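Local coordinates for UPF0303 protein YBR137W (Saccharomyces cerevisiae, PDB 4CLC) that is of unknown function but is a cytoplasmic protein related to the haem-degrading HbpS-like family, probably with a GAF-like fold, at residues A60-L65 against L71-T76; L146-S149 against E155-L158; A131-S136 against D140-C145. All blocks are in the same frame, centred on the assembly; numbering follows the deposited sequence.

Contact 1 (A60-L65 against L71-T76)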
# COMPACT_ATOMS: atom_id res chain seq x y z
N ALA D 60 22.20 -19.61 11.66
CA ALA D 60 22.35 -18.77 10.48
C ALA D 60 23.31 -17.64 10.82
O ALA D 60 23.25 -17.07 11.90
CB ALA D 60 21.01 -18.25 10.02
N ILE D 61 24.21 -17.33 9.90
CA ILE D 61 25.23 -16.31 10.11
C ILE D 61 25.21 -15.29 8.98
O ILE D 61 25.33 -15.68 7.82
CB ILE D 61 26.63 -16.95 10.21
CG1 ILE D 61 26.67 -17.94 11.38
CG2 ILE D 61 27.70 -15.90 10.35
CD1 ILE D 61 27.88 -18.83 11.36
N ASP D 62 25.08 -14.00 9.29
CA ASP D 62 25.07 -12.98 8.26
C ASP D 62 26.17 -11.90 8.44
O ASP D 62 26.52 -11.52 9.56
CB ASP D 62 23.69 -12.31 8.20
CG ASP D 62 23.54 -11.36 7.00
OD1 ASP D 62 23.87 -10.16 7.14
OD2 ASP D 62 23.07 -11.82 5.93
N ILE D 63 26.71 -11.41 7.34
CA ILE D 63 27.50 -10.19 7.40
C ILE D 63 26.98 -9.28 6.30
O ILE D 63 27.03 -9.64 5.13
CB ILE D 63 29.01 -10.43 7.22
CG1 ILE D 63 29.52 -11.36 8.32
CG2 ILE D 63 29.78 -9.11 7.24
CD1 ILE D 63 30.98 -11.72 8.17
N SER D 64 26.45 -8.12 6.68
CA SER D 64 25.90 -7.19 5.72
C SER D 64 26.43 -5.79 5.97
O SER D 64 26.90 -5.48 7.06
CB SER D 64 24.37 -7.19 5.77
OG SER D 64 23.84 -8.44 5.38
N LEU D 65 26.37 -4.94 4.96
CA LEU D 65 26.73 -3.56 5.14
C LEU D 65 25.52 -2.86 5.70
O LEU D 65 24.43 -3.41 5.65
CB LEU D 65 27.19 -2.95 3.83
CG LEU D 65 28.44 -3.53 3.20
CD1 LEU D 65 28.80 -2.73 1.97
CD2 LEU D 65 29.56 -3.50 4.20
N LEU D 71 27.37 -9.43 2.25
CA LEU D 71 28.67 -9.96 1.89
C LEU D 71 28.77 -11.47 2.11
O LEU D 71 29.43 -12.18 1.35
CB LEU D 71 29.76 -9.23 2.67
CG LEU D 71 29.66 -7.71 2.58
CD1 LEU D 71 30.71 -7.02 3.42
CD2 LEU D 71 29.77 -7.23 1.15
N PHE D 72 28.11 -11.95 3.17
CA PHE D 72 28.26 -13.34 3.63
C PHE D 72 27.01 -13.89 4.22
O PHE D 72 26.35 -13.22 5.00
CB PHE D 72 29.36 -13.46 4.69
CG PHE D 72 29.65 -14.88 5.09
CD1 PHE D 72 30.55 -15.64 4.37
CD2 PHE D 72 29.01 -15.47 6.16
CE1 PHE D 72 30.81 -16.95 4.72
CE2 PHE D 72 29.27 -16.78 6.52
CZ PHE D 72 30.17 -17.52 5.79
N ARG D 73 26.70 -15.13 3.90
CA ARG D 73 25.62 -15.82 4.58
C ARG D 73 25.91 -17.32 4.58
O ARG D 73 26.45 -17.84 3.60
CB ARG D 73 24.28 -15.52 3.92
CG ARG D 73 23.12 -16.22 4.55
CD ARG D 73 22.74 -15.59 5.88
NE ARG D 73 22.24 -14.22 5.72
CZ ARG D 73 21.00 -13.92 5.36
NH1 ARG D 73 20.13 -14.89 5.10
NH2 ARG D 73 20.64 -12.65 5.24
N THR D 74 25.56 -17.99 5.66
CA THR D 74 25.69 -19.44 5.70
C THR D 74 24.75 -20.05 6.72
O THR D 74 24.17 -19.37 7.54
CB THR D 74 27.13 -19.91 6.02
OG1 THR D 74 27.21 -21.32 5.82
CG2 THR D 74 27.50 -19.61 7.44
N VAL D 75 24.60 -21.35 6.63
CA VAL D 75 23.73 -22.09 7.50
C VAL D 75 24.62 -23.18 8.11
O VAL D 75 25.34 -23.85 7.37
CB VAL D 75 22.51 -22.60 6.69
CG1 VAL D 75 22.21 -24.06 6.94
CG2 VAL D 75 21.30 -21.72 6.92
N THR D 76 24.65 -23.32 9.44
CA THR D 76 25.71 -24.12 10.10
C THR D 76 25.45 -25.62 10.17
O THR D 76 26.35 -26.39 10.48
CB THR D 76 25.97 -23.69 11.56
OG1 THR D 76 24.78 -23.85 12.34
CG2 THR D 76 26.46 -22.27 11.64
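Ile61 and Thr74, Ile63 and Phe72 share one face of an antiparallel beta hairpin, strand 60-64 against strand 70-75, and Asp62 meets Arg73 on the other. The short segments run 176° apart, so the pairs follow each other in strict register until a bulge interrupts it near the turn. On the apolar face Ile61 CD1 pushes into the hollow between two threonine methyls, lying 3.7 Å from Thr76 CG2 and 4.0 Å from Thr74 CG2. Its other branch, CG2, turns toward Phe72 CE2. Phe72 touches Ile63 near the root, CB against CB, and its CG stands anti to the backbone N (chi1 -174°), which carries the ring on toward Ile61. At the bulge, Leu71 CD1 meets Leu65 CD2 at 3.8 Å, the two leucines crossing at about a right angle, and Phe34 touches both. Helix 36-53 covers this face through Leu42 and Ile46.

On the opposite face Arg73 is bent at two torsions, folding its CD over Ile61 O and bringing NE to within 2.5 Å of Asp62 OD2. NE and NH2 both grip that one oxygen side-on, in the guanidinium plane; NE uses the anti lone pair, and NH2 comes from above the carboxylate. Asp62 OD1 accepts from Ser64 OG, with Lys92 NZ at long, weak ion-pair range, and Arg73 NH1 reaches Asp85. A leucine in place of Arg73 would probably leave the buried Asp62, and Asp85 beside it, without the cation they share. In the bulge itself, Leu71 and Phe72 both face Ile63, whose O accepts from Leu71 N at 2.9 Å and from Phe72 N at 3.2 Å.

Contact 2 (L146-S149 against E155-L158)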
# COMPACT_ATOMS: atom_id res chain seq x y z
N LEU D 146 27.25 -7.95 12.11
CA LEU D 146 27.31 -9.40 12.16
C LEU D 146 26.07 -9.91 12.88
O LEU D 146 25.75 -9.41 13.95
CB LEU D 146 28.59 -9.84 12.87
CG LEU D 146 28.66 -11.20 13.54
CD1 LEU D 146 28.46 -12.28 12.52
CD2 LEU D 146 30.01 -11.33 14.16
N THR D 147 25.37 -10.87 12.30
CA THR D 147 24.12 -11.34 12.88
C THR D 147 24.04 -12.85 12.90
O THR D 147 24.16 -13.49 11.86
CB THR D 147 22.91 -10.81 12.12
OG1 THR D 147 22.92 -9.38 12.10
CG2 THR D 147 21.64 -11.28 12.80
N ILE D 148 23.81 -13.40 14.08
CA ILE D 148 23.74 -14.83 14.26
C ILE D 148 22.34 -15.16 14.71
O ILE D 148 21.68 -14.34 15.36
CB ILE D 148 24.78 -15.31 15.27
CG1 ILE D 148 26.18 -14.96 14.77
CG2 ILE D 148 24.68 -16.80 15.50
CD1 ILE D 148 27.29 -15.37 15.69
N SER D 149 21.85 -16.33 14.33
CA SER D 149 20.50 -16.73 14.67
C SER D 149 20.39 -18.24 14.82
O SER D 149 20.98 -18.97 14.04
CB SER D 149 19.51 -16.24 13.61
OG SER D 149 18.47 -17.19 13.41
N GLU D 155 23.37 -16.55 23.61
CA GLU D 155 24.42 -17.26 22.90
C GLU D 155 24.65 -16.69 21.50
O GLU D 155 25.79 -16.42 21.12
CB GLU D 155 24.09 -18.76 22.82
CG GLU D 155 24.14 -19.47 24.16
CD GLU D 155 23.41 -20.80 24.16
OE1 GLU D 155 22.54 -21.00 23.29
OE2 GLU D 155 23.70 -21.65 25.04
N ASP D 156 23.57 -16.48 20.73
CA ASP D 156 23.67 -15.79 19.44
C ASP D 156 24.49 -14.51 19.62
O ASP D 156 25.37 -14.19 18.82
CB ASP D 156 22.29 -15.46 18.87
CG ASP D 156 21.52 -16.69 18.39
OD1 ASP D 156 22.19 -17.67 18.00
OD2 ASP D 156 20.26 -16.67 18.39
N HIS D 157 24.20 -13.80 20.71
CA HIS D 157 24.90 -12.57 21.02
C HIS D 157 26.34 -12.81 21.47
O HIS D 157 27.26 -12.10 21.06
CB HIS D 157 24.17 -11.78 22.09
CG HIS D 157 24.95 -10.61 22.59
ND1 HIS D 157 25.03 -9.42 21.89
CD2 HIS D 157 25.72 -10.45 23.69
CE1 HIS D 157 25.80 -8.58 22.55
NE2 HIS D 157 26.24 -9.17 23.64
N LEU D 158 26.54 -13.80 22.36
CA LEU D 158 27.86 -14.05 22.93
C LEU D 158 28.79 -14.54 21.85
O LEU D 158 29.89 -13.99 21.66
CB LEU D 158 27.79 -15.04 24.06
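Ile148 and Asp156 carry almost the whole of this small contact, in which the first turn of helix 153-168 settles onto the end of strand 144-149, burying 147 Å² in all. The helical segment opens with Glu155, which does not reach the strand and accepts with its OE1 from the backbone N of Lys152, tying the start of the helix to the loop before it. Asp156 comes next and does the touching. Its CG lies anti to the carbonyl carbon and beside the backbone N (chi1 -71°), which sends the carboxylate back toward the loop and across the strand end. There OD1 lies 3.6 Å from Ile148 CG2, while OD2 comes to 3.7 Å from Ser149 CA. Lower down, Asp156 CB sits 3.7 Å from Ile148 O, and the helix carbonyl Asp156 O lies 3.8 Å from Ile148 CB, so the isoleucine is met by both the side chain and the main chain of one residue. These are van der Waals contacts. The polar needs are met outside the pair: OD1 accepts from the backbone N of Leu151, OD2 more weakly from Gly150 N, and Lys91 NZ donates to Ile148 O, forming with OD2 a long, weak ion pair at best. The carboxylate therefore straddles the turn, where its negative charge probably also suits the nearby helix start. His157 then faces elsewhere, its ring stacked with Phe103. Farther along the helix, Met159 and Ala160 take up Ile148, and Leu164 takes up Leu146, so that helix and strand run in roughly opposite senses. Such a tight strand-turn-helix junction, folding a long C-terminal helix back over the sheet it has just left, is consistent with the layered alpha/beta fold of the GAF clan.

Contact 3 (A131-S136 against D140-C145)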
# COMPACT_ATOMS: atom_id res chain seq x y z
N ALA D 131 22.69 -9.81 16.94
CA ALA D 131 23.15 -8.87 15.93
C ALA D 131 24.13 -7.91 16.54
O ALA D 131 23.75 -7.05 17.33
CB ALA D 131 21.99 -8.11 15.33
N VAL D 132 25.39 -8.03 16.16
CA VAL D 132 26.42 -7.16 16.70
C VAL D 132 27.04 -6.36 15.57
O VAL D 132 27.48 -6.91 14.57
CB VAL D 132 27.51 -7.98 17.45
CG1 VAL D 132 28.68 -7.09 17.84
CG2 VAL D 132 26.93 -8.66 18.66
N LEU D 133 27.05 -5.04 15.72
CA LEU D 133 27.71 -4.21 14.75
C LEU D 133 29.20 -4.51 14.71
O LEU D 133 29.78 -4.93 15.71
CB LEU D 133 27.48 -2.73 15.07
CG LEU D 133 26.04 -2.24 14.99
CD1 LEU D 133 25.94 -0.84 15.56
CD2 LEU D 133 25.58 -2.25 13.57
N ILE D 134 29.80 -4.32 13.54
CA ILE D 134 31.24 -4.41 13.36
C ILE D 134 31.80 -3.00 13.29
O ILE D 134 31.63 -2.31 12.28
CB ILE D 134 31.62 -5.17 12.08
CG1 ILE D 134 31.03 -6.57 12.07
CG2 ILE D 134 33.13 -5.24 11.95
CD1 ILE D 134 31.41 -7.35 10.83
N GLN D 135 32.50 -2.59 14.34
CA GLN D 135 33.02 -1.22 14.45
C GLN D 135 34.30 -1.02 13.67
O GLN D 135 35.04 -1.97 13.44
CB GLN D 135 33.25 -0.87 15.91
CG GLN D 135 32.47 0.33 16.35
CD GLN D 135 31.00 0.03 16.43
OE1 GLN D 135 30.58 -0.91 17.11
NE2 GLN D 135 30.20 0.82 15.72
N SER D 136 34.55 0.23 13.28
CA SER D 136 35.78 0.57 12.56
C SER D 136 36.70 1.39 13.44
O SER D 136 36.25 2.30 14.14
CB SER D 136 35.47 1.35 11.29
OG SER D 136 36.54 2.22 10.95
N ASP D 140 33.77 6.70 13.58
CA ASP D 140 32.72 6.64 14.61
C ASP D 140 31.58 5.74 14.16
O ASP D 140 30.70 5.38 14.95
CB ASP D 140 32.14 8.03 14.93
CG ASP D 140 33.18 9.01 15.45
OD1 ASP D 140 34.28 8.57 15.87
OD2 ASP D 140 32.88 10.23 15.45
N TYR D 141 31.58 5.35 12.89
CA TYR D 141 30.45 4.61 12.38
C TYR D 141 30.87 3.24 11.91
O TYR D 141 31.96 3.08 11.34
CB TYR D 141 29.80 5.43 11.26
CG TYR D 141 29.59 6.86 11.72
CD1 TYR D 141 28.52 7.19 12.54
CD2 TYR D 141 30.50 7.86 11.38
CE1 TYR D 141 28.33 8.48 12.97
CE2 TYR D 141 30.31 9.16 11.81
CZ TYR D 141 29.23 9.46 12.61
OH TYR D 141 29.03 10.74 13.05
N PRO D 142 30.01 2.24 12.14
CA PRO D 142 30.29 0.82 11.96
C PRO D 142 30.57 0.43 10.51
O PRO D 142 29.95 0.97 9.60
CB PRO D 142 29.02 0.14 12.47
CG PRO D 142 27.98 1.16 12.35
CD PRO D 142 28.63 2.46 12.62
N TYR D 143 31.51 -0.51 10.33
CA TYR D 143 31.77 -1.12 9.03
C TYR D 143 30.54 -1.85 8.52
O TYR D 143 30.14 -1.71 7.36
CB TYR D 143 32.94 -2.11 9.11
CG TYR D 143 34.32 -1.51 8.95
CD1 TYR D 143 34.55 -0.48 8.07
CD2 TYR D 143 35.41 -1.99 9.70
CE1 TYR D 143 35.80 0.07 7.91
CE2 TYR D 143 36.67 -1.44 9.55
CZ TYR D 143 36.86 -0.41 8.65
OH TYR D 143 38.08 0.16 8.48
N ALA D 144 29.96 -2.65 9.39
CA ALA D 144 28.96 -3.62 8.99
C ALA D 144 28.22 -4.11 10.21
O ALA D 144 28.33 -3.53 11.28
CB ALA D 144 29.62 -4.77 8.26
N CYS D 145 27.44 -5.16 10.05
CA CYS D 145 26.77 -5.77 11.17
C CYS D 145 26.87 -7.30 11.02
O CYS D 145 26.65 -7.86 9.94
CB CYS D 145 25.31 -5.29 11.23
SG CYS D 145 24.26 -6.06 12.49
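Ile134 and Ala144 stand at the apolar centre of this contact, Ile134 CD1 resting 4.1 Å from Ala144 CB on one side of the sheet. On the reverse side Leu133 brings its CD2 branch to 3.8 Å from Cys145 CB, and its CB also meets Pro142 CB. Leu133 continues onto Leu96 of helix 84-98, while Ile134 touches Leu31 of the adjoining edge strand. Farther out, Ser136 and Tyr143 form a CH-pi contact: Ser136 CB lies 3.4 Å from the centroid of the Tyr143 ring, 10° off its normal, and so squarely over the face. With chi1 at 151°, the serine OG swings to the side away from the backbone N and comes over the rim near Tyr143 CZ, with a weak bond to Arg138 N. Gln135 points its CB away, but its chain bends back alongside the proline, leaving NE2 3.5 Å from Pro142 CB.

The backbone supplies the polar part. Ile134 N donates to Ala144 O at 2.8 Å in a nearly straight bond, although the donor stands well above the carbonyl plane. Ile134 O draws in two amides, Tyr143 N and Ala144 N, both weakly. At the far edge Asp140 OD2 is hydrogen-bonded to the backbone of another protein chain, and Tyr141 packs on an apolar side chain of that chain and of a second one. Since Tyr143 and Ala144 both face Ile134, the segments make a beta hairpin broken by a classic beta bulge, with Asp140 and Tyr141 beside the turn meeting other chains.

Overall arrangement
The three contacts share one sheet. Strand 144-149 is central: contact 3 pairs it with strand 131-136, contact 2 sets helix 153-168 against its end, and its other edge meets the hairpin of contact 1. That seam is probably hydrogen-bonded through Ala60 N to Ser149 O and Asp62 N to Thr147 O, each 2.8 Å, and continues into contact 3 through Ser64 O to Cys145 N, 3.1 Å. Centres lie about 11 Å apart for contacts 1 and 2, 14 Å for contacts 2 and 3, and 15 Å for contacts 1 and 3. Both hairpins bulge, and both meet other protein chains of the assembly, whereas contact 2 stays within its own chain.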